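Local coordinates for NAD-dependent epimerase/dehydratase (Methanobrevibacter ruminantium, PDB 6DNT), which probably interconverts UDP-N-acetylglucosamine and its C4 epimer with the help of bound NAD, and also binds the bacterial cell-wall intermediate UDP-N-acetylmuramic acid, at residues V53-N67 and L76-D90. Numbering follows the deposited sequence. Where two conformers were deposited one is given.
Sequences VDALIDDNKVTIIDN and LNNPNHENLTIIKED. With NAD (nicotinamide-adenine-dinucleotide), chain B.
In the NAD-binding Rossmann fold, strands 61-65 and 84-87 pair in parallel, 15° apart, with strand 38-42 on the far side of 61-65. The backbone ladder alternates from V62 N to N83 O, through T85 N to V62 O, I64 N to T85 O and I87 N to I64 O, to D66 N on I87 O. On one face I64 CD1 and L76 CD1 meet tip to tip at 3.8 Å, beside L84 CD1; on the other, T63 CG2 touches I87 CD1. Just past helix 47-56, one face of the H81 ring is covered by I57 CG1, 3.6 Å from the ring centroid, a CH-pi contact. CG of H81 stands anti to its backbone N (chi1 -161°), which lays the ring alongside I57; at its rim NE2 donates to D58 OD1 (2.9 Å), and ND1 accepts, in the ring plane, from N83 N. A leucine here would probably leave the D58 carboxylate and N83 N without their ring partner. N83 ND2 in turn donates to I57 O (2.8 Å). D54 OD1 accepts a hydrogen bond from N77 N, while its OD2 forms a salt bridge with R211. Beyond the strands, D66 grips the adenosine ribose: OD1 accepts from NAD O2B and OD2 from O3B, both at 2.7 Å. D90 OD1 receives adenine N6A (3.0 Å) and also M92 N; N67, its OD1 hydrogen-bonded to S69 OG, brings ND2 from above the D90 carboxylate plane to OD2 at 3.2 Å.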
loop_
_atom_site.group_PDB
_atom_site.type_symbol
_atom_site.label_atom_id
_atom_site.label_comp_id
_atom_site.label_asym_id
_atom_site.label_seq_id
_atom_site.Cartn_x
_atom_site.Cartn_y
_atom_site.Cartn_z
ATOM N N VAL A 53 11.830 1.485 24.681
ATOM C CA VAL A 53 12.881 0.684 25.311
ATOM C C VAL A 53 12.996 1.045 26.786
ATOM O O VAL A 53 13.024 0.153 27.618
ATOM C CB VAL A 53 14.255 0.809 24.623
ATOM C CG1 VAL A 53 15.308 0.001 25.395
ATOM C CG2 VAL A 53 14.184 0.310 23.190
ATOM N N ASP A 54 13.050 2.341 27.103
ATOM C CA ASP A 54 13.156 2.779 28.512
ATOM C C ASP A 54 12.046 2.198 29.371
ATOM O O ASP A 54 12.279 1.815 30.521
ATOM C CB ASP A 54 13.111 4.308 28.633
ATOM C CG ASP A 54 14.381 5.004 28.159
ATOM O OD1 ASP A 54 15.452 4.380 27.969
ATOM O OD2 ASP A 54 14.307 6.241 27.983
ATOM N N ALA A 55 10.834 2.156 28.830
ATOM C CA ALA A 55 9.663 1.734 29.589
ATOM C C ALA A 55 9.593 0.218 29.796
ATOM O O ALA A 55 8.933 -0.249 30.732
ATOM C CB ALA A 55 8.400 2.231 28.916
ATOM N N LEU A 56 10.259 -0.546 28.935
ATOM C CA LEU A 56 10.212 -2.011 29.002
ATOM C C LEU A 56 11.429 -2.675 29.643
ATOM O O LEU A 56 11.341 -3.823 30.084
ATOM C CB LEU A 56 10.060 -2.571 27.589
ATOM C CG LEU A 56 8.716 -2.295 26.915
ATOM C CD1 LEU A 56 8.722 -2.857 25.508
ATOM C CD2 LEU A 56 7.571 -2.876 27.735
ATOM N N ILE A 57 12.563 -1.986 29.636
ATOM C CA ILE A 57 13.857 -2.633 29.852
ATOM C C ILE A 57 14.081 -3.203 31.264
ATOM O O ILE A 57 14.835 -4.172 31.419
ATOM C CB ILE A 57 15.019 -1.687 29.461
ATOM C CG1 ILE A 57 16.345 -2.448 29.299
ATOM C CG2 ILE A 57 15.165 -0.526 30.451
ATOM C CD1 ILE A 57 16.344 -3.539 28.250
ATOM N N ASP A 58 13.457 -2.620 32.281
ATOM C CA ASP A 58 13.674 -3.113 33.651
ATOM C C ASP A 58 13.091 -4.498 33.859
ATOM O O ASP A 58 13.692 -5.315 34.567
ATOM C CB ASP A 58 13.112 -2.149 34.704
ATOM C CG ASP A 58 13.995 -0.930 34.917
ATOM O OD1 ASP A 58 15.182 -0.926 34.521
ATOM O OD2 ASP A 58 13.493 0.042 35.513
ATOM N N ASP A 59 11.956 -4.779 33.227
ATOM C CA ASP A 59 11.227 -6.020 33.470
ATOM C C ASP A 59 11.200 -6.990 32.287
ATOM O O ASP A 59 10.595 -8.061 32.389
ATOM C CB ASP A 59 9.801 -5.680 33.926
ATOM C CG ASP A 59 9.778 -4.927 35.252
ATOM O OD1 ASP A 59 10.485 -5.342 36.193
ATOM O OD2 ASP A 59 9.067 -3.905 35.351
ATOM N N ASN A 60 11.863 -6.644 31.177
ATOM C CA ASN A 60 11.833 -7.478 29.970
ATOM C C ASN A 60 13.166 -7.477 29.262
ATOM O O ASN A 60 13.928 -6.517 29.348
ATOM C CB ASN A 60 10.786 -6.954 28.986
ATOM C CG ASN A 60 9.414 -6.853 29.605
ATOM O OD1 ASN A 60 8.700 -7.848 29.704
ATOM N ND2 ASN A 60 9.048 -5.665 30.050
ATOM N N LYS A 61 13.448 -8.563 28.562
ATOM C CA LYS A 61 14.576 -8.598 27.656
ATOM C C LYS A 61 14.174 -7.819 26.408
ATOM O O LYS A 61 13.063 -7.987 25.912
ATOM C CB LYS A 61 14.972 -10.022 27.303
ATOM C CG LYS A 61 15.689 -10.761 28.421
ATOM C CD LYS A 61 16.151 -12.114 27.884
ATOM C CE LYS A 61 17.072 -12.862 28.827
ATOM N NZ LYS A 61 17.336 -14.218 28.272
ATOM N N VAL A 62 15.071 -6.960 25.936
ATOM C CA VAL A 62 14.819 -6.139 24.752
ATOM C C VAL A 62 15.982 -6.253 23.787
ATOM O O VAL A 62 17.131 -6.005 24.156
ATOM C CB VAL A 62 14.639 -4.653 25.108
ATOM C CG1 VAL A 62 14.353 -3.831 23.852
ATOM C CG2 VAL A 62 13.508 -4.479 26.106
ATOM N N THR A 63 15.667 -6.591 22.540
ATOM C CA THR A 63 16.621 -6.571 21.452
ATOM C C THR A 63 16.254 -5.405 20.547
ATOM O O THR A 63 15.160 -5.373 19.996
ATOM C CB THR A 63 16.583 -7.873 20.643
ATOM O OG1 THR A 63 17.053 -8.952 21.470
ATOM C CG2 THR A 63 17.446 -7.791 19.412
ATOM N N ILE A 64 17.166 -4.455 20.430
ATOM C CA ILE A 64 17.018 -3.346 19.498
ATOM C C ILE A 64 17.672 -3.727 18.183
ATOM O O ILE A 64 18.800 -4.232 18.178
ATOM C CB ILE A 64 17.673 -2.071 20.049
ATOM C CG1 ILE A 64 16.902 -1.583 21.275
ATOM C CG2 ILE A 64 17.759 -0.986 18.968
ATOM C CD1 ILE A 64 17.581 -0.404 21.957
ATOM N N ILE A 65 16.986 -3.471 17.061
ATOM C CA ILE A 65 17.638 -3.499 15.744
ATOM C C ILE A 65 17.608 -2.078 15.198
ATOM O O ILE A 65 16.535 -1.513 15.018
ATOM C CB ILE A 65 16.951 -4.455 14.738
ATOM C CG1 ILE A 65 16.748 -5.853 15.345
ATOM C CG2 ILE A 65 17.784 -4.534 13.467
ATOM C CD1 ILE A 65 15.850 -6.766 14.530
ATOM N N ASP A 66 18.776 -1.501 14.943
ATOM C CA ASP A 66 18.841 -0.101 14.528
ATOM C C ASP A 66 20.130 0.119 13.777
ATOM O O ASP A 66 21.195 -0.284 14.251
ATOM C CB ASP A 66 18.766 0.794 15.764
ATOM C CG ASP A 66 18.383 2.222 15.441
ATOM O OD1 ASP A 66 19.108 2.878 14.688
ATOM O OD2 ASP A 66 17.350 2.682 15.966
ATOM N N ASN A 67 20.057 0.769 12.612
ATOM C CA ASN A 67 21.255 1.015 11.822
ATOM C C ASN A 67 21.951 2.368 12.091
ATOM O O ASN A 67 22.885 2.710 11.363
ATOM C CB ASN A 67 20.970 0.854 10.325
ATOM C CG ASN A 67 20.037 1.923 9.769
ATOM O OD1 ASN A 67 19.563 2.806 10.493
ATOM N ND2 ASN A 67 19.757 1.826 8.478
ATOM N N LEU A 76 19.142 6.168 24.827
ATOM C CA LEU A 76 18.654 5.277 25.864
ATOM C C LEU A 76 19.005 5.794 27.252
ATOM O O LEU A 76 20.094 6.284 27.451
ATOM C CB LEU A 76 19.257 3.878 25.699
ATOM C CG LEU A 76 18.886 3.162 24.402
ATOM C CD1 LEU A 76 19.623 1.835 24.310
ATOM C CD2 LEU A 76 17.381 2.944 24.344
ATOM N N ASN A 77 18.097 5.626 28.202
ATOM C CA ASN A 77 18.388 5.981 29.590
ATOM C C ASN A 77 19.586 5.187 30.115
ATOM O O ASN A 77 20.472 5.741 30.783
ATOM C CB ASN A 77 17.177 5.723 30.454
ATOM C CG ASN A 77 17.438 6.034 31.904
ATOM O OD1 ASN A 77 17.376 5.153 32.759
ATOM N ND2 ASN A 77 17.776 7.287 32.184
ATOM N N ASN A 78 19.625 3.896 29.790
ATOM C CA ASN A 78 20.785 3.060 30.130
ATOM C C ASN A 78 21.152 2.153 28.961
ATOM O O ASN A 78 20.624 1.050 28.850
ATOM C CB ASN A 78 20.509 2.223 31.372
ATOM C CG ASN A 78 21.727 1.425 31.821
ATOM O OD1 ASN A 78 22.813 1.525 31.241
ATOM N ND2 ASN A 78 21.545 0.628 32.860
ATOM N N PRO A 79 22.086 2.597 28.107
ATOM C CA PRO A 79 22.480 1.759 26.975
ATOM C C PRO A 79 23.316 0.528 27.348
ATOM O O PRO A 79 23.663 -0.237 26.459
ATOM C CB PRO A 79 23.293 2.709 26.100
ATOM C CG PRO A 79 23.819 3.732 27.021
ATOM C CD PRO A 79 22.854 3.856 28.160
ATOM N N ASN A 80 23.634 0.354 28.632
ATOM C CA ASN A 80 24.372 -0.828 29.121
ATOM C C ASN A 80 23.555 -1.695 30.061
ATOM O O ASN A 80 24.105 -2.483 30.829
ATOM C CB ASN A 80 25.637 -0.352 29.809
ATOM C CG ASN A 80 26.489 0.478 28.893
ATOM O OD1 ASN A 80 26.991 -0.012 27.875
ATOM N ND2 ASN A 80 26.640 1.759 29.221
ATOM N N HIS A 81 22.238 -1.574 29.986
ATOM C CA HIS A 81 21.338 -2.314 30.849
ATOM C C HIS A 81 21.512 -3.827 30.658
ATOM O O HIS A 81 21.687 -4.303 29.530
ATOM C CB HIS A 81 19.896 -1.912 30.538
ATOM C CG HIS A 81 18.926 -2.236 31.624
ATOM N ND1 HIS A 81 18.552 -3.524 31.926
ATOM C CD2 HIS A 81 18.229 -1.440 32.466
ATOM C CE1 HIS A 81 17.682 -3.517 32.915
ATOM N NE2 HIS A 81 17.464 -2.259 33.258
ATOM N N GLU A 82 21.472 -4.575 31.760
ATOM C CA GLU A 82 21.620 -6.041 31.702
ATOM C C GLU A 82 20.649 -6.774 30.753
ATOM O O GLU A 82 21.023 -7.735 30.124
ATOM C CB GLU A 82 21.597 -6.657 33.115
ATOM C CG GLU A 82 22.948 -6.588 33.838
ATOM C CD GLU A 82 24.087 -7.331 33.128
ATOM O OE1 GLU A 82 23.855 -8.414 32.548
ATOM O OE2 GLU A 82 25.231 -6.828 33.146
ATOM N N ASN A 83 19.422 -6.283 30.637
ATOM C CA ASN A 83 18.405 -6.852 29.762
ATOM C C ASN A 83 18.497 -6.451 28.288
ATOM O O ASN A 83 17.703 -6.944 27.484
ATOM C CB ASN A 83 17.020 -6.497 30.291
ATOM C CG ASN A 83 16.704 -7.179 31.604
ATOM O OD1 ASN A 83 17.364 -8.151 31.982
ATOM N ND2 ASN A 83 15.677 -6.697 32.292
ATOM N N LEU A 84 19.442 -5.584 27.938
ATOM C CA LEU A 84 19.497 -5.009 26.597
ATOM C C LEU A 84 20.423 -5.755 25.673
ATOM O O LEU A 84 21.523 -6.134 26.063
ATOM C CB LEU A 84 19.963 -3.558 26.679
ATOM C CG LEU A 84 19.972 -2.772 25.373
ATOM C CD1 LEU A 84 18.553 -2.637 24.844
ATOM C CD2 LEU A 84 20.609 -1.423 25.622
ATOM N N THR A 85 19.977 -5.930 24.426
ATOM C CA THR A 85 20.819 -6.322 23.327
ATOM C C THR A 85 20.631 -5.316 22.203
ATOM O O THR A 85 19.512 -4.931 21.905
ATOM C CB THR A 85 20.456 -7.745 22.837
ATOM O OG1 THR A 85 20.846 -8.696 23.845
ATOM C CG2 THR A 85 21.142 -8.073 21.526
ATOM N N ILE A 86 21.721 -4.902 21.581
ATOM C CA ILE A 86 21.656 -3.993 20.445
ATOM C C ILE A 86 22.310 -4.654 19.257
ATOM O O ILE A 86 23.464 -5.096 19.342
ATOM C CB ILE A 86 22.360 -2.654 20.714
ATOM C CG1 ILE A 86 21.812 -2.094 22.027
ATOM C CG2 ILE A 86 22.138 -1.680 19.540
ATOM C CD1 ILE A 86 22.577 -0.932 22.573
ATOM N N ILE A 87 21.579 -4.666 18.143
ATOM C CA ILE A 87 22.060 -5.186 16.874
ATOM C C ILE A 87 22.111 -3.994 15.940
ATOM O O ILE A 87 21.064 -3.441 15.589
ATOM C CB ILE A 87 21.125 -6.292 16.320
ATOM C CG1 ILE A 87 20.976 -7.417 17.360
ATOM C CG2 ILE A 87 21.683 -6.808 15.002
ATOM C CD1 ILE A 87 20.040 -8.560 16.986
ATOM N N LYS A 88 23.324 -3.603 15.568
ATOM C CA LYS A 88 23.567 -2.408 14.759
ATOM C C LYS A 88 23.588 -2.808 13.299
ATOM O O LYS A 88 24.641 -3.020 12.701
ATOM C CB LYS A 88 24.867 -1.727 15.174
ATOM C CG LYS A 88 24.773 -1.082 16.542
ATOM C CD LYS A 88 26.018 -0.275 16.882
ATOM C CE LYS A 88 25.897 0.359 18.252
ATOM N NZ LYS A 88 27.147 1.089 18.591
ATOM N N GLU A 89 22.395 -2.911 12.723
ATOM C CA GLU A 89 22.239 -3.442 11.395
ATOM C C GLU A 89 20.979 -2.899 10.737
ATOM O O GLU A 89 20.003 -2.569 11.417
ATOM C CB GLU A 89 22.157 -4.968 11.498
ATOM C CG GLU A 89 22.383 -5.707 10.206
ATOM C CD GLU A 89 22.591 -7.197 10.406
ATOM O OE1 GLU A 89 22.305 -7.709 11.515
ATOM O OE2 GLU A 89 23.021 -7.861 9.432
ATOM N N ASP A 90 21.033 -2.791 9.416
ATOM C CA ASP A 90 19.860 -2.452 8.622
ATOM C C ASP A 90 18.881 -3.626 8.642
ATOM O O ASP A 90 19.302 -4.788 8.489
ATOM C CB ASP A 90 20.279 -2.157 7.178
ATOM C CG ASP A 90 19.226 -1.362 6.418
ATOM O OD1 ASP A 90 18.085 -1.846 6.248
ATOM O OD2 ASP A 90 19.538 -0.213 6.042
HETATM P PA NAD B . 13.583 8.316 14.214
HETATM O O1A NAD B . 14.060 9.006 15.456
HETATM O O2A NAD B . 14.274 8.607 12.927
HETATM O O5B NAD B . 13.635 6.736 14.531
HETATM C C5B NAD B . 13.772 5.770 13.491
HETATM C C4B NAD B . 14.874 4.830 13.939
HETATM O O4B NAD B . 14.976 3.773 12.983
HETATM C C3B NAD B . 16.241 5.502 13.995
HETATM O O3B NAD B . 16.851 5.194 15.241
HETATM C C2B NAD B . 17.004 4.953 12.800
HETATM O O2B NAD B . 18.428 4.840 12.966
HETATM C C1B NAD B . 16.336 3.607 12.596
HETATM N N9A NAD B . 16.286 3.101 11.218
HETATM C C8A NAD B . 15.826 3.746 10.116
HETATM N N7A NAD B . 15.868 2.934 9.030
HETATM C C5A NAD B . 16.327 1.727 9.460
HETATM C C6A NAD B . 16.608 0.422 8.841
HETATM N N6A NAD B . 16.396 0.243 7.528
HETATM N N1A NAD B . 17.088 -0.574 9.648
HETATM C C2A NAD B . 17.300 -0.390 10.963
HETATM N N3A NAD B . 17.062 0.780 11.600
HETATM C C4A NAD B . 16.585 1.843 10.891
HETATM O O3 NAD B . 12.006 8.578 14.015
HETATM P PN NAD B . 10.847 8.617 15.093
HETATM O O1N NAD B . 11.251 7.973 16.386
HETATM O O2N NAD B . 10.255 10.000 15.110
HETATM O O5D NAD B . 9.783 7.686 14.341
HETATM C C5D NAD B . 9.564 6.345 14.793
HETATM C C4D NAD B . 8.393 5.767 14.002
HETATM O O4D NAD B . 7.221 6.542 14.264
HETATM C C3D NAD B . 8.618 5.794 12.494
HETATM O O3D NAD B . 8.053 4.622 11.881
HETATM C C2D NAD B . 7.868 7.029 12.061
HETATM O O2D NAD B . 7.493 6.970 10.691
HETATM C C1D NAD B . 6.694 7.012 13.014
HETATM N N1N NAD B . 6.037 8.307 13.220
HETATM C C2N NAD B . 6.663 9.319 13.846
HETATM C C3N NAD B . 6.020 10.536 14.050
HETATM C C7N NAD B . 6.672 11.715 14.734
HETATM O O7N NAD B . 6.017 12.743 14.870
HETATM N N7N NAD B . 7.933 11.671 15.152
HETATM C C4N NAD B . 4.703 10.663 13.599
HETATM C C5N NAD B . 4.078 9.614 12.947
HETATM C C6N NAD B . 4.776 8.438 12.755
HETATM O O HOH W 1 17.178 2.446 28.989
HETATM O O HOH W 2 14.584 -8.268 34.499
#